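Local coordinates for protein subclass B3 metallo-beta-lactamase (Sphingobium indicum, PDB 7LUU) that probably hydrolyses the beta-lactam ring of antibiotics, as a subclass B3 metallo-beta-lactamase with two zinc ions in its active site, at residues E50-K53 and E54-P58; I81-A85 and G86-I90; P95-A98 and P99-S103; D126-G129 and G130-A133. One frame throughout, in Å; residues are numbered along the deposited sequence.

In the fold
Contacts 1, 3 and 4 cluster, while contact 2, a hairpin, lies farther off; two of the four reach the zinc site. Contact 4 supplies Asp126 and His127 to one zinc ion, while contact 1 borders that site through Trp55, whose side chain lies about 6 Å from a zinc ion; Trp55 CH2 packs on Asp126 CB at 4.1 Å. Contact 3 touches both: its centre is about 13 Å from that of contact 1 and about 9 Å from that of contact 4, with Ala98 CB against Ala133 CB at 3.6 Å. Contact 2 has its centre about 26 Å from that of contact 1, and meets contact 3 through Leu89 and Ile101.

Contact 1 of 4, residues E50-K53 and E54-P58; sequences ERAK and EWLAP. With SO4 (sulfate ion), chain E; SO4 (sulfate ion), chain D.
Arg51 and Trp55 lie side by side on helix 49-55, one turn apart and pointing the same way. CB of Arg51 sits over one face of the indole, 3.9 Å from the centroid of its six-membered ring and 20° off the ring normal, which meets the definition of a CH-pi contact; its position is offset toward the rim at CZ3. The backbone joins the same pair: Trp55 N donates to Arg51 O at 3.0 Å, almost straight at 178°, in the carbonyl plane. On the next position, Ala52 O takes the N-H of Leu56, and Ala52 CB touches Leu56 CD1 at 3.9 Å, just where the chain leaves helical geometry.

The polar end of Arg51 holds two sulfate ions, probably from the crystallisation liquor. A bend at chi3 (-80°) turns the guanidinium so that NE reaches O3 of the chain E sulfate at 2.9 Å, the same oxygen that Arg51 N grips at 2.8 Å. NH1 spans both sulfates, bonding O1 of the chain E ion and O4 of the chain D ion. Backbone and side-chain donors share the chain E sulfate, while the chain D sulfate is bonded within this contact by NH1 and NH2; the negative charge of the two ions probably offsets that of the guanidinium while its aliphatic root stays on the indole.

Contact 2 of 4, residues I81-A85 and G86-I90; sequences IDTGA and GLVLI. With GOL (glycerol), chain N.
Thr83 grips the carbonyl of Gly86 twice where the chain reverses between strands 79-82 and 87-90. Its backbone N reaches Gly86 O at 3.0 Å, nearly along the C=O axis, and its hydroxyl OG1 donates to the same oxygen at 2.6 Å, tilted 29° from the carbonyl plane. With chi1 at 72°, OG1 is set between the backbone N and the carbonyl carbon, where it also accepts from Ala85 N in an ST turn. That hydroxyl is therefore used both as donor and as acceptor.

Asp82 OD1 receives Gly84 N at 3.2 Å, forming an Asx turn; the amide comes from above the carboxylate plane, 41° out of it. A glycerol, probably from the crystallisation liquor, links this oxygen to the second half of the turn: its O3 donates to Asp82 OD1 and accepts from Gly86 N at 2.9 Å.

Past the turn, Ile81 and Val88 form the hydrogen-bonded pair, with Ile81 N to Val88 O at 2.8 Å and Val88 N to Ile81 O at 2.9 Å. Asp82 and Leu87 are the non-hydrogen-bonded pair, in which Leu87 CD2 lies 3.6 Å from Asp82 CA. The methyls Thr83 CG2 and Val88 CG2 meet at 3.8 Å on the side of Ile81. Two antiparallel neighbours of the seven-stranded sheet joined by a tight reversal make this a beta hairpin.

Contact 3 of 4, residues P95-A98 and P99-S103; sequences PQAA and PMILS
Ala97 O accepts the backbone N-H of Ile101 at 2.9 Å, with an N-H...O angle of 165° and the donor nearly on the line of the carbonyl bond. The following bond of the same kind, Leu102 N to Ala98 O at 3.1 Å, repeats this geometry, and the two start the regular i to i+4 pattern of helix 98-107.

The side chains of the new helix pack back over the residues leading into it. Ile101 carries CG1 anti to its carbonyl carbon (chi1 -70°), which lays this branch beside Ala97 O, and its end CD1 lies 4.3 Å from Ala97 CB. Met100 also runs back, along a different side of the turn: extended beyond CG, it passes SD alongside Ala97 CA and brings its CE to 3.5 Å from Gln96 O. The ring of Pro99 comes in at the same carbonyl, with CD at 3.3 Å from Gln96 O; CD also lies 3.4 Å from CB of the preceding Ala98, a tight pair across their peptide bond. Lacking an N-H, Pro99 can sit in the first turn without leaving a backbone donor unpaired. The polar end of Gln96 is turned elsewhere, its NE2 bonded to Met47 O.

Around this turn, Ala98 and Leu102 rest on helix 131-138 through Leu134. The small Ala98 meets Ala133 there as well, while Leu102 also touches Asp137. Proline in the first turn is common at helix N-termini; here residues 95-97, with helical angles but without the regular bonds, lead into the helix that follows strand 87-90 in the metallo-beta-lactamase fold.

Contact 4 of 4, residues D126-G129 and G130-A133; sequences DHAG and GIAA. With ZN (zinc ion), chain C.
Ile131 leans back over Ala128 at the junction of a short, weakly bonded helical turn, 125-128, and helix 131-138 in the metallo-beta-lactamase fold, where Asp126 and His127 belong to the zinc-binding His-X-His-X-Asp-His motif, in which Glu122 stands in place of the first histidine. The side chain begins with CB, 3.4 Å from Ala128 O. With chi1 at -74°, CG1 swings to the backbone-N side and follows Ala128, coming within 3.9 Å of its CA. At the tip, CD1 packs on Ala128 CB at 4.0 Å and also approaches His127 O.

The backbone closes the same turn: Ile131 N donates to Ala128 O at 3.0 Å, with an N-H...O angle of 162°, although the donor stands 61° above the carbonyl plane. Two waters continue the link where direct bonds are missing. One bridges Ala128 O and Ala132 N; the other joins Gly129 O to Ala133 N, so both carbonyls reach the first turn of helix 131-138.

On the opposite end of the 126-129 segment, two side chains bind one zinc ion. His127 uses NE2, at 2.0 Å, and His267 completes the protein ligands. Two waters also coordinate this zinc ion, one of which donates to Asp126 OD1. The carboxylate thus divides its work, OD1 holding that water while OD2 binds the zinc ion at 2.1 Å.

Contact 1 of 4, residues E50-K53 and E54-P58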
loop_
_atom_site.group_PDB
_atom_site.type_symbol
_atom_site.label_atom_id
_atom_site.label_comp_id
_atom_site.label_asym_id
_atom_site.label_seq_id
_atom_site.Cartn_x
_atom_site.Cartn_y
_atom_site.Cartn_z
ATOM N N GLU A 50 -8.379 17.061 -8.653
ATOM C CA GLU A 50 -9.696 16.599 -9.096
ATOM C C GLU A 50 -9.953 15.141 -8.674
ATOM O O GLU A 50 -11.000 14.827 -8.071
ATOM C CB GLU A 50 -9.799 16.750 -10.616
ATOM C CG GLU A 50 -9.958 18.185 -11.058
ATOM C CD GLU A 50 -11.039 18.909 -10.270
ATOM O OE1 GLU A 50 -10.721 19.998 -9.717
ATOM O OE2 GLU A 50 -12.183 18.360 -10.184
ATOM N N ARG A 51 -8.987 14.258 -8.938
ATOM C CA ARG A 51 -9.123 12.870 -8.522
ATOM C C ARG A 51 -9.200 12.742 -7.015
ATOM O O ARG A 51 -9.813 11.786 -6.504
ATOM C CB ARG A 51 -7.940 12.055 -9.036
ATOM C CG ARG A 51 -8.126 11.777 -10.541
ATOM C CD ARG A 51 -6.895 11.159 -11.144
ATOM N NE ARG A 51 -5.931 12.254 -11.392
ATOM C CZ ARG A 51 -4.739 12.050 -11.906
ATOM N NH1 ARG A 51 -3.911 13.090 -12.052
ATOM N NH2 ARG A 51 -4.386 10.785 -12.208
ATOM N N ALA A 52 -8.547 13.673 -6.289
ATOM C CA ALA A 52 -8.539 13.637 -4.839
ATOM C C ALA A 52 -9.928 13.859 -4.241
ATOM O O ALA A 52 -10.166 13.399 -3.102
ATOM C CB ALA A 52 -7.502 14.656 -4.276
ATOM N N LYS A 53 -10.864 14.502 -4.980
ATOM C CA LYS A 53 -12.215 14.667 -4.436
ATOM C C LYS A 53 -12.860 13.319 -4.140
ATOM O O LYS A 53 -13.607 13.189 -3.158
ATOM C CB LYS A 53 -13.083 15.481 -5.405
ATOM C CG LYS A 53 -12.568 16.878 -5.575
ATOM C CD LYS A 53 -13.281 17.614 -6.726
ATOM C CE LYS A 53 -12.765 19.031 -6.851
ATOM N NZ LYS A 53 -13.420 19.671 -8.056
ATOM N N GLU A 54 -12.605 12.316 -4.980
ATOM C CA GLU A 54 -13.064 10.959 -4.740
ATOM C C GLU A 54 -12.111 10.175 -3.839
ATOM O O GLU A 54 -12.556 9.507 -2.885
ATOM C CB GLU A 54 -13.218 10.187 -6.052
ATOM C CG GLU A 54 -14.184 10.812 -7.026
ATOM C CD GLU A 54 -15.122 9.799 -7.621
ATOM O OE1 GLU A 54 -16.344 10.002 -7.444
ATOM O OE2 GLU A 54 -14.647 8.800 -8.245
ATOM N N TRP A 55 -10.818 10.164 -4.183
ATOM C CA TRP A 55 -9.862 9.363 -3.426
ATOM C C TRP A 55 -9.869 9.737 -1.954
ATOM O O TRP A 55 -9.746 8.863 -1.097
ATOM C CB TRP A 55 -8.429 9.580 -3.935
ATOM C CG TRP A 55 -8.040 8.791 -5.123
ATOM C CD1 TRP A 55 -8.518 7.572 -5.518
ATOM C CD2 TRP A 55 -7.002 9.144 -6.046
ATOM N NE1 TRP A 55 -7.836 7.151 -6.666
ATOM C CE2 TRP A 55 -6.909 8.111 -7.001
ATOM C CE3 TRP A 55 -6.149 10.259 -6.167
ATOM C CZ2 TRP A 55 -5.975 8.160 -8.057
ATOM C CZ3 TRP A 55 -5.241 10.319 -7.241
ATOM C CH2 TRP A 55 -5.163 9.262 -8.151
ATOM N N LEU A 56 -9.923 11.039 -1.651
ATOM C CA LEU A 56 -9.751 11.487 -0.280
ATOM C C LEU A 56 -11.098 11.819 0.378
ATOM O O LEU A 56 -11.138 12.471 1.410
ATOM C CB LEU A 56 -8.836 12.726 -0.243
ATOM C CG LEU A 56 -7.447 12.444 -0.787
ATOM C CD1 LEU A 56 -6.554 13.710 -0.588
ATOM C CD2 LEU A 56 -6.789 11.277 -0.067
ATOM N N ALA A 57 -12.210 11.326 -0.181
ATOM C CA ALA A 57 -13.472 11.569 0.510
ATOM C C ALA A 57 -13.379 11.028 1.947
ATOM O O ALA A 57 -12.847 9.934 2.179
ATOM C CB ALA A 57 -14.609 10.898 -0.273
ATOM N N PRO A 58 -13.856 11.760 2.927
ATOM C CA PRO A 58 -13.563 11.391 4.309
ATOM C C PRO A 58 -14.411 10.234 4.788
ATOM O O PRO A 58 -15.605 10.109 4.440
ATOM C CB PRO A 58 -13.913 12.653 5.108
ATOM C CG PRO A 58 -14.959 13.378 4.230
ATOM C CD PRO A 58 -14.512 13.093 2.813
HETATM S S SO4 E . -6.307 15.929 -11.512
HETATM O O1 SO4 E . -4.891 15.765 -11.839
HETATM O O2 SO4 E . -7.144 15.881 -12.731
HETATM O O3 SO4 E . -6.839 14.853 -10.647
HETATM O O4 SO4 E . -6.473 17.226 -10.921
HETATM S S SO4 D . -0.843 11.006 -13.564
HETATM O O1 SO4 D . -0.144 11.713 -14.635
HETATM O O2 SO4 D . -2.013 10.292 -14.077
HETATM O O3 SO4 D . 0.103 10.024 -13.020
HETATM O O4 SO4 D . -1.278 11.962 -12.531
#

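Contact 2 of 4, residues I81-A85 and G86-I90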
loop_
_atom_site.group_PDB
_atom_site.type_symbol
_atom_site.label_atom_id
_atom_site.label_comp_id
_atom_site.label_asym_id
_atom_site.label_seq_id
_atom_site.Cartn_x
_atom_site.Cartn_y
_atom_site.Cartn_z
ATOM N N ILE A 81 -1.573 0.421 13.240
ATOM C CA ILE A 81 -1.451 -0.719 14.164
ATOM C C ILE A 81 -0.877 -0.213 15.465
ATOM O O ILE A 81 0.209 0.384 15.473
ATOM C CB ILE A 81 -0.529 -1.821 13.591
ATOM C CG1 ILE A 81 -1.025 -2.238 12.200
ATOM C CG2 ILE A 81 -0.412 -3.041 14.585
ATOM C CD1 ILE A 81 0.012 -3.106 11.489
ATOM N N ASP A 82 -1.573 -0.474 16.566
ATOM C CA ASP A 82 -1.067 -0.166 17.898
ATOM C C ASP A 82 -0.357 -1.406 18.444
ATOM O O ASP A 82 -1.000 -2.362 18.879
ATOM C CB ASP A 82 -2.207 0.301 18.794
ATOM C CG ASP A 82 -1.770 0.499 20.224
ATOM O OD1 ASP A 82 -0.544 0.421 20.455
ATOM O OD2 ASP A 82 -2.697 0.627 21.109
ATOM N N THR A 83 0.986 -1.369 18.502
ATOM C CA THR A 83 1.736 -2.589 18.790
ATOM C C THR A 83 1.988 -2.803 20.280
ATOM O O THR A 83 2.488 -3.862 20.658
ATOM C CB THR A 83 3.096 -2.555 18.102
ATOM O OG1 THR A 83 3.900 -1.586 18.812
ATOM C CG2 THR A 83 2.985 -2.066 16.607
ATOM N N GLY A 84 1.689 -1.819 21.102
ATOM C CA GLY A 84 2.033 -1.837 22.510
ATOM C C GLY A 84 3.370 -1.192 22.808
ATOM O O GLY A 84 3.642 -0.865 23.974
ATOM N N ALA A 85 4.188 -0.963 21.784
ATOM C CA ALA A 85 5.489 -0.298 21.871
ATOM C C ALA A 85 5.651 0.698 20.732
ATOM O O ALA A 85 6.744 0.930 20.211
ATOM C CB ALA A 85 6.630 -1.294 21.834
ATOM N N GLY A 86 4.563 1.357 20.385
ATOM C CA GLY A 86 4.576 2.311 19.300
ATOM C C GLY A 86 3.556 1.929 18.252
ATOM O O GLY A 86 2.991 0.831 18.259
ATOM N N LEU A 87 3.365 2.851 17.328
ATOM C CA LEU A 87 2.326 2.695 16.302
ATOM C C LEU A 87 2.998 2.465 14.964
ATOM O O LEU A 87 4.113 2.952 14.706
ATOM C CB LEU A 87 1.412 3.930 16.226
ATOM C CG LEU A 87 0.855 4.367 17.612
ATOM C CD1 LEU A 87 0.136 5.677 17.439
ATOM C CD2 LEU A 87 -0.136 3.332 18.168
ATOM N N VAL A 88 2.285 1.767 14.086
ATOM C CA VAL A 88 2.760 1.566 12.703
ATOM C C VAL A 88 1.663 2.033 11.750
ATOM O O VAL A 88 0.504 1.616 11.888
ATOM C CB VAL A 88 3.024 0.062 12.446
ATOM C CG1 VAL A 88 3.425 -0.145 11.042
ATOM C CG2 VAL A 88 4.149 -0.446 13.361
ATOM N N LEU A 89 2.014 2.858 10.775
ATOM C CA LEU A 89 1.086 3.229 9.694
ATOM C C LEU A 89 1.429 2.421 8.466
ATOM O O LEU A 89 2.604 2.124 8.252
ATOM C CB LEU A 89 1.324 4.714 9.411
ATOM C CG LEU A 89 0.271 5.724 9.095
ATOM C CD1 LEU A 89 -1.000 5.728 9.925
ATOM C CD2 LEU A 89 0.970 7.086 9.317
ATOM N N ILE A 90 0.432 2.154 7.618
ATOM C CA ILE A 90 0.611 1.543 6.317
ATOM C C ILE A 90 0.063 2.508 5.287
ATOM O O ILE A 90 -1.149 2.817 5.286
ATOM C CB ILE A 90 -0.096 0.178 6.211
ATOM C CG1 ILE A 90 0.447 -0.673 7.369
ATOM C CG2 ILE A 90 0.304 -0.408 4.818
ATOM C CD1 ILE A 90 -0.003 -2.212 7.249
HETATM C C1 GOL N . 1.432 4.064 21.924
HETATM O O1 GOL N . 2.765 4.264 22.331
HETATM C C2 GOL N . 0.869 3.080 22.965
HETATM O O2 GOL N . -0.549 2.809 22.846
HETATM C C3 GOL N . 1.831 1.858 22.866
HETATM O O3 GOL N . 1.933 1.507 21.499
#

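Contact 3 of 4, residues P95-A98 and P99-S103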
loop_
_atom_site.group_PDB
_atom_site.type_symbol
_atom_site.label_atom_id
_atom_site.label_comp_id
_atom_site.label_asym_id
_atom_site.label_seq_id
_atom_site.Cartn_x
_atom_site.Cartn_y
_atom_site.Cartn_z
ATOM N N PRO A 95 0.043 13.771 -1.036
ATOM C CA PRO A 95 0.748 14.695 -0.127
ATOM C C PRO A 95 -0.201 15.495 0.782
ATOM O O PRO A 95 0.062 15.684 1.981
ATOM C CB PRO A 95 1.523 15.607 -1.099
ATOM C CG PRO A 95 1.813 14.619 -2.312
ATOM C CD PRO A 95 0.488 13.909 -2.460
ATOM N N GLN A 96 -1.293 16.031 0.224
ATOM C CA GLN A 96 -2.186 16.832 1.037
ATOM C C GLN A 96 -2.991 15.991 2.018
ATOM O O GLN A 96 -3.653 16.573 2.879
ATOM C CB GLN A 96 -3.122 17.634 0.114
ATOM C CG GLN A 96 -4.121 16.772 -0.696
ATOM C CD GLN A 96 -3.628 16.393 -2.118
ATOM O OE1 GLN A 96 -2.444 16.080 -2.347
ATOM N NE2 GLN A 96 -4.559 16.407 -3.070
ATOM N N ALA A 97 -2.890 14.644 1.948
ATOM C CA ALA A 97 -3.591 13.801 2.908
ATOM C C ALA A 97 -2.851 13.673 4.211
ATOM O O ALA A 97 -3.432 13.205 5.200
ATOM C CB ALA A 97 -3.787 12.399 2.364
ATOM N N ALA A 98 -1.573 14.053 4.260
ATOM C CA ALA A 98 -0.838 13.792 5.509
ATOM C C ALA A 98 -1.503 14.436 6.727
ATOM O O ALA A 98 -1.718 13.737 7.738
ATOM C CB ALA A 98 0.624 14.217 5.326
ATOM N N PRO A 99 -1.895 15.704 6.696
ATOM C CA PRO A 99 -2.612 16.261 7.867
ATOM C C PRO A 99 -3.933 15.556 8.180
ATOM O O PRO A 99 -4.298 15.469 9.367
ATOM C CB PRO A 99 -2.887 17.723 7.476
ATOM C CG PRO A 99 -2.227 17.946 6.192
ATOM C CD PRO A 99 -1.709 16.688 5.601
ATOM N N MET A 100 -4.668 15.098 7.156
ATOM C CA MET A 100 -5.939 14.396 7.370
ATOM C C MET A 100 -5.696 13.059 8.059
ATOM O O MET A 100 -6.427 12.676 8.966
ATOM C CB MET A 100 -6.630 14.227 5.992
ATOM C CG MET A 100 -6.761 15.571 5.113
ATOM S SD MET A 100 -7.223 15.044 3.430
ATOM C CE MET A 100 -7.149 16.632 2.605
ATOM N N ILE A 101 -4.628 12.354 7.660
ATOM C CA ILE A 101 -4.268 11.096 8.331
ATOM C C ILE A 101 -3.946 11.331 9.798
ATOM O O ILE A 101 -4.432 10.589 10.680
ATOM C CB ILE A 101 -3.073 10.437 7.614
ATOM C CG1 ILE A 101 -3.584 9.928 6.264
ATOM C CG2 ILE A 101 -2.550 9.194 8.424
ATOM C CD1 ILE A 101 -2.403 9.577 5.270
ATOM N N LEU A 102 -3.112 12.332 10.083
ATOM C CA LEU A 102 -2.722 12.579 11.470
ATOM C C LEU A 102 -3.954 12.982 12.294
ATOM O O LEU A 102 -4.087 12.579 13.453
ATOM C CB LEU A 102 -1.656 13.683 11.519
ATOM C CG LEU A 102 -0.305 13.387 10.837
ATOM C CD1 LEU A 102 0.590 14.644 10.683
ATOM C CD2 LEU A 102 0.353 12.271 11.572
ATOM N N SER A 103 -4.844 13.782 11.719
ATOM C CA SER A 103 -6.100 14.090 12.390
ATOM C C SER A 103 -6.881 12.815 12.735
ATOM O O SER A 103 -7.447 12.699 13.827
ATOM C CB SER A 103 -6.943 15.024 11.512
ATOM O OG SER A 103 -8.196 15.299 12.133
#

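Contact 4 of 4, residues D126-G129 and G130-A133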
loop_
_atom_site.group_PDB
_atom_site.type_symbol
_atom_site.label_atom_id
_atom_site.label_comp_id
_atom_site.label_asym_id
_atom_site.label_seq_id
_atom_site.Cartn_x
_atom_site.Cartn_y
_atom_site.Cartn_z
ATOM N N ASP A 126 -0.210 8.184 -5.142
ATOM C CA ASP A 126 -1.484 8.033 -4.443
ATOM C C ASP A 126 -1.360 7.110 -3.238
ATOM O O ASP A 126 -2.322 6.977 -2.481
ATOM C CB ASP A 126 -2.609 7.526 -5.396
ATOM C CG ASP A 126 -2.235 6.225 -6.159
ATOM O OD1 ASP A 126 -1.058 6.032 -6.549
ATOM O OD2 ASP A 126 -3.161 5.415 -6.414
ATOM N N HIS A 127 -0.179 6.492 -3.005
ATOM C CA HIS A 127 0.051 5.711 -1.793
ATOM C C HIS A 127 1.249 6.183 -1.029
ATOM O O HIS A 127 1.286 6.054 0.186
ATOM C CB HIS A 127 0.234 4.193 -2.135
ATOM C CG HIS A 127 -0.839 3.690 -3.057
ATOM N ND1 HIS A 127 -2.051 3.236 -2.572
ATOM C CD2 HIS A 127 -0.941 3.676 -4.401
ATOM C CE1 HIS A 127 -2.856 2.947 -3.598
ATOM N NE2 HIS A 127 -2.199 3.199 -4.715
ATOM N N ALA A 128 2.241 6.741 -1.710
ATOM C CA ALA A 128 3.414 7.233 -1.012
ATOM C C ALA A 128 3.457 8.748 -0.903
ATOM O O ALA A 128 4.389 9.260 -0.297
ATOM C CB ALA A 128 4.686 6.747 -1.742
ATOM N N GLY A 129 2.521 9.444 -1.541
ATOM C CA GLY A 129 2.607 10.885 -1.643
ATOM C C GLY A 129 2.721 11.589 -0.304
ATOM O O GLY A 129 3.465 12.582 -0.194
ATOM N N GLY A 130 2.004 11.111 0.701
ATOM C CA GLY A 130 2.040 11.730 2.008
ATOM C C GLY A 130 3.053 11.165 2.958
ATOM O O GLY A 130 3.152 11.636 4.099
ATOM N N ILE A 131 3.825 10.166 2.542
ATOM C CA ILE A 131 4.715 9.482 3.491
ATOM C C ILE A 131 5.843 10.383 3.986
ATOM O O ILE A 131 6.165 10.381 5.171
ATOM C CB ILE A 131 5.252 8.205 2.826
ATOM C CG1 ILE A 131 4.152 7.136 2.770
ATOM C CG2 ILE A 131 6.422 7.655 3.617
ATOM C CD1 ILE A 131 4.685 5.780 2.134
ATOM N N ALA A 132 6.490 11.137 3.098
ATOM C CA ALA A 132 7.548 12.026 3.558
ATOM C C ALA A 132 7.065 12.993 4.610
ATOM O O ALA A 132 7.760 13.230 5.615
ATOM C CB ALA A 132 8.134 12.792 2.366
ATOM N N ALA A 133 5.884 13.595 4.399
ATOM C CA ALA A 133 5.364 14.516 5.395
ATOM C C ALA A 133 5.113 13.785 6.703
ATOM O O ALA A 133 5.346 14.339 7.791
ATOM C CB ALA A 133 4.078 15.175 4.883
HETATM ZN ZN ZN C . -2.954 3.344 -6.574
HETATM O O HOH W 1 -1.182 3.799 -7.895
HETATM O O HOH W 2 6.478 10.829 0.290
HETATM O O HOH W 3 4.820 13.791 1.803
HETATM O O HOH W 4 -2.547 1.373 -7.062
#